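Local coordinates for protein methylenetetrahydrofolate--tRNA-(uracil-5-)-methyltransferase TrmFO (Thermus thermophilus, PDB 3G5S) that uses FAD and methylenetetrahydrofolate to methylate carbon 5 of the uridine at position 54 of tRNAs, with NADH or NADPH as co-substrate, at residues 223-228 with 305-310; 323-326 with 330-333; 357-360 with 366-369. All blocks are in the same frame, centred on the assembly; numbering follows the deposited sequence.

Contact 1 (223-228 with 305-310). With GSH (glutathione), chain C.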
loop_
_atom_site.group_PDB
_atom_site.type_symbol
_atom_site.label_atom_id
_atom_site.label_comp_id
_atom_site.label_asym_id
_atom_site.label_seq_id
_atom_site.Cartn_x
_atom_site.Cartn_y
_atom_site.Cartn_z
ATOM N N CYS A 223 18.483 -7.445 -7.672
ATOM C CA CYS A 223 17.601 -7.758 -6.557
ATOM C C CYS A 223 16.999 -9.140 -6.781
ATOM O O CYS A 223 16.124 -9.315 -7.627
ATOM C CB CYS A 223 16.497 -6.708 -6.462
ATOM S SG CYS A 223 15.279 -7.025 -5.170
ATOM N N VAL A 224 17.473 -10.119 -6.021
ATOM C CA VAL A 224 17.088 -11.511 -6.236
ATOM C C VAL A 224 16.195 -11.994 -5.098
ATOM O O VAL A 224 16.536 -11.825 -3.934
ATOM C CB VAL A 224 18.331 -12.422 -6.319
ATOM C CG1 VAL A 224 17.931 -13.856 -6.640
ATOM C CG2 VAL A 224 19.307 -11.892 -7.359
ATOM N N PRO A 225 15.040 -12.589 -5.431
ATOM C CA PRO A 225 14.134 -13.096 -4.393
ATOM C C PRO A 225 14.851 -14.113 -3.505
ATOM O O PRO A 225 15.678 -14.870 -4.014
ATOM C CB PRO A 225 13.026 -13.784 -5.198
ATOM C CG PRO A 225 13.107 -13.185 -6.566
ATOM C CD PRO A 225 14.542 -12.858 -6.789
ATOM N N VAL A 226 14.545 -14.141 -2.209
ATOM C CA VAL A 226 15.255 -15.046 -1.303
ATOM C C VAL A 226 15.104 -16.507 -1.687
ATOM O O VAL A 226 16.024 -17.298 -1.493
ATOM C CB VAL A 226 14.842 -14.881 0.179
ATOM C CG1 VAL A 226 15.397 -13.603 0.742
ATOM C CG2 VAL A 226 13.327 -14.940 0.342
ATOM N N GLU A 227 13.945 -16.872 -2.220
ATOM C CA GLU A 227 13.723 -18.252 -2.622
ATOM C C GLU A 227 14.620 -18.616 -3.806
ATOM O O GLU A 227 15.008 -19.771 -3.966
ATOM C CB GLU A 227 12.243 -18.516 -2.930
ATOM C CG GLU A 227 11.669 -17.722 -4.095
ATOM C CD GLU A 227 11.093 -16.373 -3.688
ATOM O OE1 GLU A 227 11.424 -15.865 -2.593
ATOM O OE2 GLU A 227 10.300 -15.816 -4.475
ATOM N N GLU A 228 14.954 -17.629 -4.629
ATOM C CA GLU A 228 15.881 -17.852 -5.732
ATOM C C GLU A 228 17.330 -17.890 -5.240
ATOM O O GLU A 228 18.129 -18.683 -5.733
ATOM C CB GLU A 228 15.689 -16.802 -6.829
ATOM C CG GLU A 228 16.483 -17.063 -8.103
ATOM C CD GLU A 228 16.163 -18.405 -8.757
ATOM O OE1 GLU A 228 15.043 -18.923 -8.558
ATOM O OE2 GLU A 228 17.034 -18.937 -9.476
ATOM N N GLY A 305 5.343 -10.260 1.520
ATOM C CA GLY A 305 6.332 -9.832 0.545
ATOM C C GLY A 305 5.849 -10.006 -0.881
ATOM O O GLY A 305 5.053 -10.908 -1.170
ATOM N N VAL A 306 6.321 -9.132 -1.763
ATOM C CA VAL A 306 5.987 -9.193 -3.179
ATOM C C VAL A 306 7.149 -8.670 -4.009
ATOM O O VAL A 306 7.979 -7.902 -3.517
ATOM C CB VAL A 306 4.738 -8.363 -3.527
ATOM C CG1 VAL A 306 3.515 -8.908 -2.813
ATOM C CG2 VAL A 306 4.968 -6.888 -3.219
HETATM N N MSE A 307 7.191 -9.095 -5.269
HETATM C CA MSE A 307 8.225 -8.700 -6.222
HETATM C C MSE A 307 7.562 -8.391 -7.540
HETATM O O MSE A 307 7.287 -9.307 -8.310
HETATM C CB MSE A 307 9.172 -9.871 -6.511
HETATM C CG MSE A 307 10.077 -10.315 -5.389
HETATM SE SE MSE A 307 11.854 -9.497 -5.437
HETATM C CE MSE A 307 12.244 -9.574 -7.340
ATOM N N HIS A 308 7.302 -7.129 -7.832
ATOM C CA HIS A 308 6.795 -6.840 -9.160
ATOM C C HIS A 308 7.110 -5.452 -9.670
ATOM O O HIS A 308 7.548 -4.567 -8.930
ATOM C CB HIS A 308 5.296 -7.142 -9.294
ATOM C CG HIS A 308 4.461 -6.640 -8.158
ATOM N ND1 HIS A 308 4.297 -5.300 -7.886
ATOM C CD2 HIS A 308 3.719 -7.306 -7.241
ATOM C CE1 HIS A 308 3.494 -5.160 -6.845
ATOM N NE2 HIS A 308 3.138 -6.361 -6.430
ATOM N N ARG A 309 6.898 -5.299 -10.968
ATOM C CA ARG A 309 6.963 -4.015 -11.626
ATOM C C ARG A 309 5.903 -3.102 -11.017
ATOM O O ARG A 309 4.719 -3.445 -10.986
ATOM C CB ARG A 309 6.716 -4.217 -13.117
ATOM C CG ARG A 309 6.499 -2.955 -13.897
ATOM C CD ARG A 309 7.806 -2.284 -14.241
ATOM N NE ARG A 309 7.551 -1.120 -15.075
ATOM C CZ ARG A 309 7.301 0.092 -14.595
ATOM N NH1 ARG A 309 7.298 0.299 -13.288
ATOM N NH2 ARG A 309 7.061 1.098 -15.421
ATOM N N ASN A 310 6.335 -1.945 -10.533
ATOM C CA ASN A 310 5.468 -1.074 -9.746
ATOM C C ASN A 310 6.151 0.268 -9.564
ATOM O O ASN A 310 7.060 0.390 -8.754
ATOM C CB ASN A 310 5.210 -1.727 -8.373
ATOM C CG ASN A 310 4.147 -1.005 -7.538
ATOM O OD1 ASN A 310 2.950 -1.272 -7.661
ATOM N ND2 ASN A 310 4.590 -0.117 -6.651
HETATM N N1 GSH C . 11.822 -0.813 -4.197
HETATM C CA1 GSH C . 12.678 0.275 -3.763
HETATM C C1 GSH C . 13.763 0.616 -4.772
HETATM O O11 GSH C . 13.743 -0.019 -6.014
HETATM O O12 GSH C . 14.415 1.595 -4.617
HETATM C CB1 GSH C . 13.225 0.104 -2.348
HETATM C CG1 GSH C . 14.475 -0.749 -2.172
HETATM C CD1 GSH C . 14.362 -2.256 -2.390
HETATM O OE1 GSH C . 13.407 -2.762 -2.887
HETATM N N2 GSH C . 15.463 -3.061 -1.942
HETATM C CA2 GSH C . 15.397 -4.487 -2.007
HETATM C C2 GSH C . 15.194 -5.121 -0.634
HETATM O O2 GSH C . 16.125 -5.325 0.073
HETATM C CB2 GSH C . 16.668 -4.965 -2.690
HETATM S SG2 GSH C . 16.749 -6.717 -3.119
HETATM N N3 GSH C . 13.966 -5.865 -0.433
HETATM C CA3 GSH C . 13.794 -6.636 0.780
HETATM C C3 GSH C . 13.497 -5.799 2.016
HETATM O O31 GSH C . 13.889 -6.102 3.099
HETATM O O32 GSH C . 12.994 -4.536 1.777
#
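Selenomethionine Met307 reaches across to Pro225 and Cys223 at the wall of the glutathione pocket, just ahead of helix 226-231, whose N-cap position Pro225 occupies. The apolar part is a small methyl-on-ring contact: Met307 CE lies 3.8 Å from Pro225 CG, and the two side chains cross at about a right angle. Met307 CE also rests beside the backbone, 3.9 Å from Cys223 O. Bends at chi2 (-94°) and chi3 (-42°) curl the selenoether so that SE and CE both approach this corner.

The polar groups find their hydrogen-bond partners outside this pairing: the Glu227 carboxylate is held by Thr279 OG1 and Gly280 N, and Glu228 N makes a weak bond to Pro225 O within its own segment. On the opposing segment His308 pairs through its backbone with Asp158, just beyond the antiparallel pairing of strands 309-313 and 154-155. The same loop, through the carbonyl oxygens of Tyr157, Asp158 and Ala159, hydrogen-bonds the glutathione.

The third kind of interaction gathers sulfur and selenium. With SG anti to its own N (chi1 177°), Cys223 turns its sulfur toward both Met307 and the ligand. The 2.5 Å between Cys223 SG and glutathione SG2 is too long for an ordinary disulfide and too short for simple contact, so the nature of this link remains doubtful. On the protein side, Cys223 SG stands 4.2 Å from Met307 SE.

Contact 2 (323-326 with 330-333). With EDO (1,2-ethanediol), chain E.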
loop_
_atom_site.group_PDB
_atom_site.type_symbol
_atom_site.label_atom_id
_atom_site.label_comp_id
_atom_site.label_asym_id
_atom_site.label_seq_id
_atom_site.Cartn_x
_atom_site.Cartn_y
_atom_site.Cartn_z
ATOM N N LEU A 323 -1.516 13.822 1.628
ATOM C CA LEU A 323 -1.158 13.424 0.258
ATOM C C LEU A 323 -0.674 14.587 -0.618
ATOM O O LEU A 323 -0.417 14.414 -1.811
ATOM C CB LEU A 323 -2.255 12.611 -0.429
ATOM C CG LEU A 323 -2.627 11.326 0.311
ATOM C CD1 LEU A 323 -3.803 10.658 -0.363
ATOM C CD2 LEU A 323 -1.427 10.383 0.412
ATOM N N GLU A 324 -0.517 15.758 -0.010
ATOM C CA GLU A 324 0.104 16.888 -0.685
ATOM C C GLU A 324 1.619 16.753 -0.620
ATOM O O GLU A 324 2.179 16.381 0.414
ATOM C CB GLU A 324 -0.339 18.188 -0.008
ATOM C CG GLU A 324 0.012 19.447 -0.780
ATOM C CD GLU A 324 -0.545 20.718 -0.144
ATOM O OE1 GLU A 324 -0.964 20.702 1.038
ATOM O OE2 GLU A 324 -0.561 21.753 -0.839
ATOM N N PHE A 325 2.284 17.060 -1.726
ATOM C CA PHE A 325 3.740 17.079 -1.739
ATOM C C PHE A 325 4.252 18.141 -0.777
ATOM O O PHE A 325 3.821 19.300 -0.820
ATOM C CB PHE A 325 4.265 17.375 -3.145
ATOM C CG PHE A 325 4.254 16.187 -4.082
ATOM C CD1 PHE A 325 3.085 15.774 -4.708
ATOM C CD2 PHE A 325 5.426 15.507 -4.368
ATOM C CE1 PHE A 325 3.085 14.700 -5.587
ATOM C CE2 PHE A 325 5.427 14.434 -5.247
ATOM C CZ PHE A 325 4.261 14.033 -5.858
ATOM N N ARG A 326 5.197 17.745 0.062
ATOM C CA ARG A 326 5.774 18.641 1.055
ATOM C C ARG A 326 6.407 19.875 0.417
ATOM O O ARG A 326 6.370 20.959 0.995
ATOM C CB ARG A 326 6.831 17.912 1.894
ATOM C CG ARG A 326 6.339 16.676 2.638
ATOM C CD ARG A 326 7.500 16.023 3.380
ATOM N NE ARG A 326 7.172 14.712 3.934
ATOM C CZ ARG A 326 6.646 14.526 5.136
ATOM N NH1 ARG A 326 6.371 15.572 5.909
ATOM N NH2 ARG A 326 6.390 13.295 5.555
ATOM N N GLY A 330 -0.170 22.314 -3.539
ATOM C CA GLY A 330 -1.240 22.105 -4.490
ATOM C C GLY A 330 -1.000 20.980 -5.473
ATOM O O GLY A 330 -1.765 20.819 -6.416
ATOM N N LEU A 331 0.061 20.206 -5.254
ATOM C CA LEU A 331 0.293 18.969 -5.998
ATOM C C LEU A 331 0.085 17.812 -5.032
ATOM O O LEU A 331 0.570 17.861 -3.902
ATOM C CB LEU A 331 1.720 18.928 -6.558
ATOM C CG LEU A 331 2.056 17.766 -7.490
ATOM C CD1 LEU A 331 1.251 17.831 -8.782
ATOM C CD2 LEU A 331 3.550 17.710 -7.790
ATOM N N TYR A 332 -0.624 16.780 -5.489
ATOM C CA TYR A 332 -0.973 15.627 -4.655
ATOM C C TYR A 332 -0.659 14.351 -5.413
ATOM O O TYR A 332 -0.621 14.348 -6.649
ATOM C CB TYR A 332 -2.480 15.631 -4.304
ATOM C CG TYR A 332 -2.926 16.940 -3.722
ATOM C CD1 TYR A 332 -3.211 18.011 -4.554
ATOM C CD2 TYR A 332 -3.018 17.137 -2.344
ATOM C CE1 TYR A 332 -3.558 19.227 -4.057
ATOM C CE2 TYR A 332 -3.385 18.373 -1.828
ATOM C CZ TYR A 332 -3.652 19.421 -2.704
ATOM O OH TYR A 332 -4.012 20.673 -2.263
ATOM N N ALA A 333 -0.443 13.266 -4.672
ATOM C CA ALA A 333 -0.337 11.939 -5.272
ATOM C C ALA A 333 -1.375 11.023 -4.649
ATOM O O ALA A 333 -1.706 11.155 -3.474
ATOM C CB ALA A 333 1.054 11.353 -5.080
HETATM C C1 EDO E . 2.858 21.732 2.472
HETATM O O1 EDO E . 4.247 21.655 2.812
HETATM C C2 EDO E . 2.641 21.143 1.085
HETATM O O2 EDO E . 3.337 21.931 0.110
HETATM O O HOH W 1 -3.840 20.886 0.381
#
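Glu324 and Tyr332 face each other as an antiparallel, non-hydrogen-bonded pair, their CA atoms 4.3 Å apart, in a short beta hairpin that adds a brief strand beside 331-333, the end strand of the parallel, Rossmann-type sheet. Two backbone bonds bracket the pair: Phe325 N to Leu331 O at 2.9 Å, and Ala333 N to Leu323 O at 3.1 Å. The same two carbonyls also receive CA-H...O contacts, from Glu324 CA and Tyr332 CA respectively. Gly330, where the chain turns a corner, has a positive phi (76°) that favours glycine.

Phe325 and Leu331 form the apolar side. Leu331 CD2 sits over one face of the Phe325 ring, 3.9 Å from its centroid, in a CH-pi contact displaced toward the rim; CE1 of the same ring meets Ala333 CB at 3.9 Å. Phe149 stacks on Phe325 from outside the hairpin.

Glu324 and Tyr332 project to the other face, where Glu324 CB packs 3.6 Å from Tyr332 CE2. Glu324 places CG anti to the backbone N (chi1 -168°) and stays extended, which carries its carboxylate along the hairpin to Gly330. There OE2 accepts a nearly straight bond (169°) from Gly330 N through its anti lone pair, at 2.8 Å. A water in the plane of the Tyr332 ring bonds Tyr332 OH and, weakly, Glu324 OE1. A molecule of 1,2-ethanediol, probably from the crystallisation liquor, donates from O1 to Arg326 O.

The Glu324 side chain thus adds a third bond across the hairpin, at its Gly330 end. That amide bond would be expected to favour the ionised carboxylate, though nearby Lys360 is already paired with Glu329.

Contact 3 (357-360 with 366-369)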
loop_
_atom_site.group_PDB
_atom_site.type_symbol
_atom_site.label_atom_id
_atom_site.label_comp_id
_atom_site.label_asym_id
_atom_site.label_seq_id
_atom_site.Cartn_x
_atom_site.Cartn_y
_atom_site.Cartn_z
ATOM N N ALA A 357 -7.384 18.618 -2.595
ATOM C CA ALA A 357 -7.287 19.467 -3.779
ATOM C C ALA A 357 -8.515 20.377 -3.900
ATOM O O ALA A 357 -8.392 21.556 -4.236
ATOM C CB ALA A 357 -7.128 18.611 -5.020
ATOM N N ALA A 358 -9.696 19.825 -3.620
ATOM C CA ALA A 358 -10.926 20.605 -3.660
ATOM C C ALA A 358 -10.864 21.705 -2.613
ATOM O O ALA A 358 -11.207 22.865 -2.871
ATOM C CB ALA A 358 -12.126 19.708 -3.415
ATOM N N ARG A 359 -10.438 21.335 -1.411
ATOM C CA ARG A 359 -10.300 22.322 -0.347
ATOM C C ARG A 359 -9.310 23.425 -0.715
ATOM O O ARG A 359 -9.561 24.608 -0.490
ATOM C CB ARG A 359 -9.955 21.642 0.982
ATOM C CG ARG A 359 -11.134 20.822 1.527
ATOM C CD ARG A 359 -10.769 20.032 2.791
ATOM N NE ARG A 359 -10.317 20.899 3.874
ATOM C CZ ARG A 359 -11.124 21.558 4.701
ATOM N NH1 ARG A 359 -10.608 22.339 5.636
ATOM N NH2 ARG A 359 -12.443 21.437 4.600
ATOM N N LYS A 360 -8.197 23.040 -1.333
ATOM C CA LYS A 360 -7.207 24.018 -1.813
ATOM C C LYS A 360 -7.824 25.012 -2.802
ATOM O O LYS A 360 -7.568 26.231 -2.750
ATOM C CB LYS A 360 -6.062 23.280 -2.513
ATOM C CG LYS A 360 -4.825 24.136 -2.752
ATOM C CD LYS A 360 -4.222 24.567 -1.424
ATOM C CE LYS A 360 -2.697 24.569 -1.470
ATOM N NZ LYS A 360 -2.083 25.809 -2.001
ATOM N N PRO A 366 -5.729 21.654 4.250
ATOM C CA PRO A 366 -5.995 20.226 4.071
ATOM C C PRO A 366 -6.334 19.515 5.376
ATOM O O PRO A 366 -6.079 20.013 6.473
ATOM C CB PRO A 366 -4.681 19.700 3.492
ATOM C CG PRO A 366 -3.642 20.634 3.987
ATOM C CD PRO A 366 -4.301 21.985 4.102
ATOM N N VAL A 367 -6.905 18.328 5.228
ATOM C CA VAL A 367 -7.316 17.504 6.355
ATOM C C VAL A 367 -6.792 16.080 6.169
ATOM O O VAL A 367 -6.329 15.709 5.093
ATOM C CB VAL A 367 -8.850 17.484 6.488
ATOM C CG1 VAL A 367 -9.377 18.856 6.895
ATOM C CG2 VAL A 367 -9.494 17.023 5.188
ATOM N N ALA A 368 -6.863 15.280 7.229
ATOM C CA ALA A 368 -6.517 13.866 7.143
ATOM C C ALA A 368 -7.273 13.131 8.232
ATOM O O ALA A 368 -7.396 13.631 9.343
ATOM C CB ALA A 368 -5.027 13.649 7.304
ATOM N N PRO A 369 -7.785 11.935 7.919
ATOM C CA PRO A 369 -8.582 11.203 8.906
ATOM C C PRO A 369 -7.716 10.698 10.049
ATOM O O PRO A 369 -6.501 10.625 9.933
ATOM C CB PRO A 369 -9.164 10.028 8.115
ATOM C CG PRO A 369 -8.535 10.040 6.783
ATOM C CD PRO A 369 -7.650 11.227 6.635
#
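Val367 sets its CG1 methyl over one face of the Arg359 guanidinium, 3.5 Å above the plane and offset toward the rim. CG1 is 3.8 Å from Arg359 NE, while the second methyl, CG2, touches the aliphatic stem at Arg359 CD, 4.1 Å away. The two side chains cross at about a right angle, which lets one valine meet both the flat group and the methylene before it. Pro366 adds a looser neighbour, its CA lying near the guanidinium plane, 4.4 Å from Arg359 NE.

What positions this face is the hydrogen bonding around the guanidinium's rim. NE donates to Pro365 O, immediately ahead of the loop segment, and NH2 donates to Asn432 O. The bend at chi3 (59°) swings the guanidinium out of line with its extended beginning and turns one face to the valine. Val367 is anchored in turn through its backbone, since its N donates to Asn356 OD1 one turn back along the helix that bears Arg359. With an alanine at Arg359, the carbonyls of Pro365 and Asn432 would probably lose their donor, and Val367 CG1 the flat surface on which it rests.

Farther out, Val367 also touches Leu355 and Trp427, and Pro369 packs on Phe424 and Trp427. The contact therefore fastens the loop leaving helix 343-361 back onto that helix, with helix 409-429 packed against the loop. Arg380 of helix 374-384 bonds Pro369 O farther along, and on another flank of helix 343-361 Ala357 and Lys360 lie against Tyr332 of strand 331-333.

How the contacts relate
Contact 2 is the buried one of the three, held by backbone ladder bonds and an aromatic-aliphatic face. Contacts 1 and 3 are partly buried and rely on side-chain packing across the segments, a selenomethionine end against proline and a cysteine sulfur in contact 1, an arginine plane under valine in contact 3. Contacts 2 and 3 are neighbours, centres 10 Å apart: strand 331-333 leads on to helix 343-361, and Tyr332 OH meets Lys360 CB at 3.3 Å. Contact 1 stands apart at the glutathione pocket, its centre 36 Å from that of contact 3 on the opposite side of the chain's centre. Ligand chemistry thus marks contact 1, whereas contacts 2 and 3 join elements of the fold.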